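Local coordinates for protein thiamine monophosphate kinase (Aquifex aeolicus, PDB 1VQV) that catalyses the ATP-dependent phosphorylation of thiamine monophosphate to thiamine diphosphate, the active form of vitamin B1, and works as a magnesium-binding homodimer, at residues Gly155-Ser160 and Lys233-Asn238. Numbering follows the deposited sequence.
Sequences GTLGDS and KLPLSN. With PO4 (phosphate ion), chain E.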
ATOM      1  N   GLY B 155      -0.144 -28.112   5.751  1.00 49.60           N
ATOM      2  CA  GLY B 155       0.746 -28.084   6.894  1.00 49.28           C
ATOM      3  C   GLY B 155       0.078 -28.459   8.198  1.00 50.42           C
ATOM      4  O   GLY B 155      -0.900 -29.210   8.218  1.00 52.71           O
ATOM      5  N   THR B 156       0.621 -27.930   9.290  1.00 50.87           N
ATOM      6  CA  THR B 156       0.112 -28.173  10.643  1.00 52.14           C
ATOM      7  C   THR B 156      -0.399 -26.854  11.224  1.00 52.08           C
ATOM      8  O   THR B 156      -0.201 -25.799  10.630  1.00 52.63           O
ATOM      9  CB  THR B 156       1.230 -28.767  11.557  1.00 52.94           C
ATOM     10  OG1 THR B 156       2.343 -27.858  11.640  1.00 53.57           O
ATOM     11  CG2 THR B 156       1.736 -30.089  10.982  1.00 51.22           C
ATOM     12  N   LEU B 157      -1.060 -26.899  12.373  1.00 51.81           N
ATOM     13  CA  LEU B 157      -1.574 -25.667  12.941  1.00 51.96           C
ATOM     14  C   LEU B 157      -1.095 -25.456  14.360  1.00 53.43           C
ATOM     15  O   LEU B 157      -0.819 -26.426  15.074  1.00 52.46           O
ATOM     16  CB  LEU B 157      -3.096 -25.682  12.919  1.00 52.00           C
ATOM     17  CG  LEU B 157      -3.733 -26.017  11.568  1.00 53.45           C
ATOM     18  CD1 LEU B 157      -5.173 -26.390  11.812  1.00 52.65           C
ATOM     19  CD2 LEU B 157      -3.610 -24.853  10.585  1.00 52.41           C
ATOM     20  N   GLY B 158      -0.993 -24.180  14.747  1.00 53.02           N
ATOM     21  CA  GLY B 158      -0.574 -23.808  16.087  1.00 53.70           C
ATOM     22  C   GLY B 158       0.872 -23.375  16.228  1.00 54.48           C
ATOM     23  O   GLY B 158       1.230 -22.666  17.171  1.00 54.75           O
ATOM     24  N   ASP B 159       1.706 -23.785  15.279  1.00 54.51           N
ATOM     25  CA  ASP B 159       3.133 -23.461  15.312  1.00 54.99           C
ATOM     26  C   ASP B 159       3.476 -21.986  15.490  1.00 53.96           C
ATOM     27  O   ASP B 159       4.259 -21.637  16.368  1.00 54.44           O
ATOM     28  CB  ASP B 159       3.812 -24.015  14.054  1.00 55.54           C
ATOM     29  CG  ASP B 159       3.658 -25.524  13.935  1.00 56.69           C
ATOM     30  OD1 ASP B 159       2.531 -26.005  13.719  1.00 57.97           O
ATOM     31  OD2 ASP B 159       4.662 -26.236  14.080  1.00 58.37           O
ATOM     32  N   SER B 160       2.896 -21.122  14.666  1.00 53.93           N
ATOM     33  CA  SER B 160       3.160 -19.688  14.757  1.00 52.91           C
ATOM     34  C   SER B 160       2.856 -19.146  16.171  1.00 52.51           C
ATOM     35  O   SER B 160       3.607 -18.343  16.715  1.00 52.79           O
ATOM     36  CB  SER B 160       2.331 -18.962  13.689  1.00 52.18           C
ATOM     37  OG  SER B 160       2.660 -17.591  13.577  1.00 52.99           O
ATOM     38  N   LYS B 233      -8.225 -34.945  13.954  1.00 59.25           N
ATOM     39  CA  LYS B 233      -7.842 -35.027  12.551  1.00 57.86           C
ATOM     40  C   LYS B 233      -6.899 -33.855  12.281  1.00 57.12           C
ATOM     41  O   LYS B 233      -6.105 -33.877  11.343  1.00 57.19           O
ATOM     42  CB  LYS B 233      -9.080 -34.911  11.675  1.00 57.56           C
ATOM     43  CG  LYS B 233      -9.643 -36.233  11.233  1.00 61.83           C
ATOM     44  CD  LYS B 233     -11.006 -36.023  10.590  1.00 64.60           C
ATOM     45  CE  LYS B 233     -11.329 -37.096   9.544  1.00 65.17           C
ATOM     46  NZ  LYS B 233     -12.558 -36.717   8.777  1.00 66.77           N
ATOM     47  N   LEU B 234      -7.013 -32.835  13.128  1.00 56.57           N
ATOM     48  CA  LEU B 234      -6.210 -31.621  13.068  1.00 55.74           C
ATOM     49  C   LEU B 234      -4.722 -31.954  13.043  1.00 56.08           C
ATOM     50  O   LEU B 234      -4.217 -32.654  13.924  1.00 55.55           O
ATOM     51  CB  LEU B 234      -6.548 -30.736  14.275  1.00 54.79           C
ATOM     52  CG  LEU B 234      -7.560 -29.592  14.102  1.00 54.73           C
ATOM     53  CD1 LEU B 234      -8.680 -29.986  13.173  1.00 55.80           C
ATOM     54  CD2 LEU B 234      -8.108 -29.191  15.458  1.00 54.61           C
ATOM     55  N   PRO B 235      -4.006 -31.462  12.016  1.00 56.11           N
ATOM     56  CA  PRO B 235      -2.566 -31.676  11.813  1.00 56.36           C
ATOM     57  C   PRO B 235      -1.714 -30.966  12.848  1.00 56.35           C
ATOM     58  O   PRO B 235      -1.639 -29.738  12.894  1.00 56.37           O
ATOM     59  CB  PRO B 235      -2.335 -31.153  10.402  1.00 56.19           C
ATOM     60  CG  PRO B 235      -3.340 -30.049  10.302  1.00 57.98           C
ATOM     61  CD  PRO B 235      -4.571 -30.635  10.936  1.00 56.32           C
ATOM     62  N   LEU B 236      -1.070 -31.772  13.676  1.00 55.90           N
ATOM     63  CA  LEU B 236      -0.236 -31.273  14.741  1.00 54.42           C
ATOM     64  C   LEU B 236       1.214 -31.625  14.534  1.00 54.04           C
ATOM     65  O   LEU B 236       1.562 -32.780  14.309  1.00 53.60           O
ATOM     66  CB  LEU B 236      -0.707 -31.849  16.061  1.00 55.90           C
ATOM     67  CG  LEU B 236      -1.823 -31.133  16.823  1.00 55.35           C
ATOM     68  CD1 LEU B 236      -2.939 -30.658  15.919  1.00 54.79           C
ATOM     69  CD2 LEU B 236      -2.318 -32.096  17.872  1.00 53.61           C
ATOM     70  N   SER B 237       2.057 -30.606  14.626  1.00 53.41           N
ATOM     71  CA  SER B 237       3.489 -30.774  14.447  1.00 52.41           C
ATOM     72  C   SER B 237       4.159 -31.297  15.708  1.00 53.09           C
ATOM     73  O   SER B 237       3.646 -31.130  16.819  1.00 52.30           O
ATOM     74  CB  SER B 237       4.119 -29.442  14.033  1.00 52.02           C
ATOM     75  OG  SER B 237       5.056 -28.984  14.992  1.00 50.96           O
ATOM     76  N   ASN B 238       5.313 -31.929  15.513  1.00 55.25           N
ATOM     77  CA  ASN B 238       6.104 -32.493  16.599  1.00 57.00           C
ATOM     78  C   ASN B 238       6.616 -31.474  17.623  1.00 56.84           C
ATOM     79  O   ASN B 238       6.605 -31.751  18.823  1.00 58.10           O
ATOM     80  CB  ASN B 238       7.268 -33.301  16.015  1.00 60.87           C
ATOM     81  CG  ASN B 238       6.829 -34.682  15.514  1.00 66.19           C
ATOM     82  OD1 ASN B 238       6.116 -34.815  14.499  1.00 68.37           O
ATOM     83  ND2 ASN B 238       7.245 -35.720  16.236  1.00 67.81           N
TER
HETATM   84  P   PO4 E1003       6.887 -31.861  11.635  1.00108.58           P
HETATM   85  O1  PO4 E1003       6.380 -33.009  12.414  1.00103.20           O
HETATM   86  O2  PO4 E1003       6.141 -31.760  10.363  1.00103.15           O
HETATM   87  O3  PO4 E1003       6.703 -30.621  12.405  1.00103.70           O
HETATM   88  O4  PO4 E1003       8.330 -32.054  11.355  1.00103.04           O
HETATM   89  O   HOH W   1       1.181 -27.919  14.947  1.00 40.34           O
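Leu157 N donates a hydrogen bond to Pro235 O, at 2.9 Å and with an N-H...O angle of 153°. It joins two loops that each lead into a helix, in the C-terminal mixed alpha/beta domain of this PurM-like kinase. Residues 155-158 follow strand 150-153 and enter helix 159-168 with Gly158 as N-cap. Residues 233-237 precede helix 238-246, where Ser237 is the N-cap and its OG accepts a bond from the backbone N of Leu240.

The two helix starts also meet through side chains. Asp159 OD2 lies 2.9 Å from Ser237 OG, close enough for a hydrogen bond, although the hydroxyl proton could also go to Glu239. The same OD2 forms a salt bridge with Arg184 of helix 176-186. Asp159 OD1, the other carboxylate oxygen, accepts a bond of 2.8 Å from Thr156 OG1, which arrives from above the carboxylate plane. The Thr156 hydroxyl sits between its own backbone N and carbonyl carbon (chi1 60°), and this turns it to the carboxylate. A modelled water bridges Leu157 O, Asp159 OD1 and Ser237 N, adding a solvent link between the loops. Replacing Asp159 by an alanine removes the carboxylate, which would probably leave Arg184 without this partner charge and the Thr156 hydroxyl without its acceptor.

Packing is modest, with 308 Å² buried in total. Leu157 CG lies 4.2 Å from Pro235 CG, and the proline ring also reaches Thr280 and Ile282 of strand 280-286. A phosphate ion, probably from the crystallisation liquor, sits beside the start of helix 238-246, where Asn238 N makes a weak bond to it. Thr156 places its methyl over the backbone after Pro235, with CG2 3.9 Å from Leu236 C.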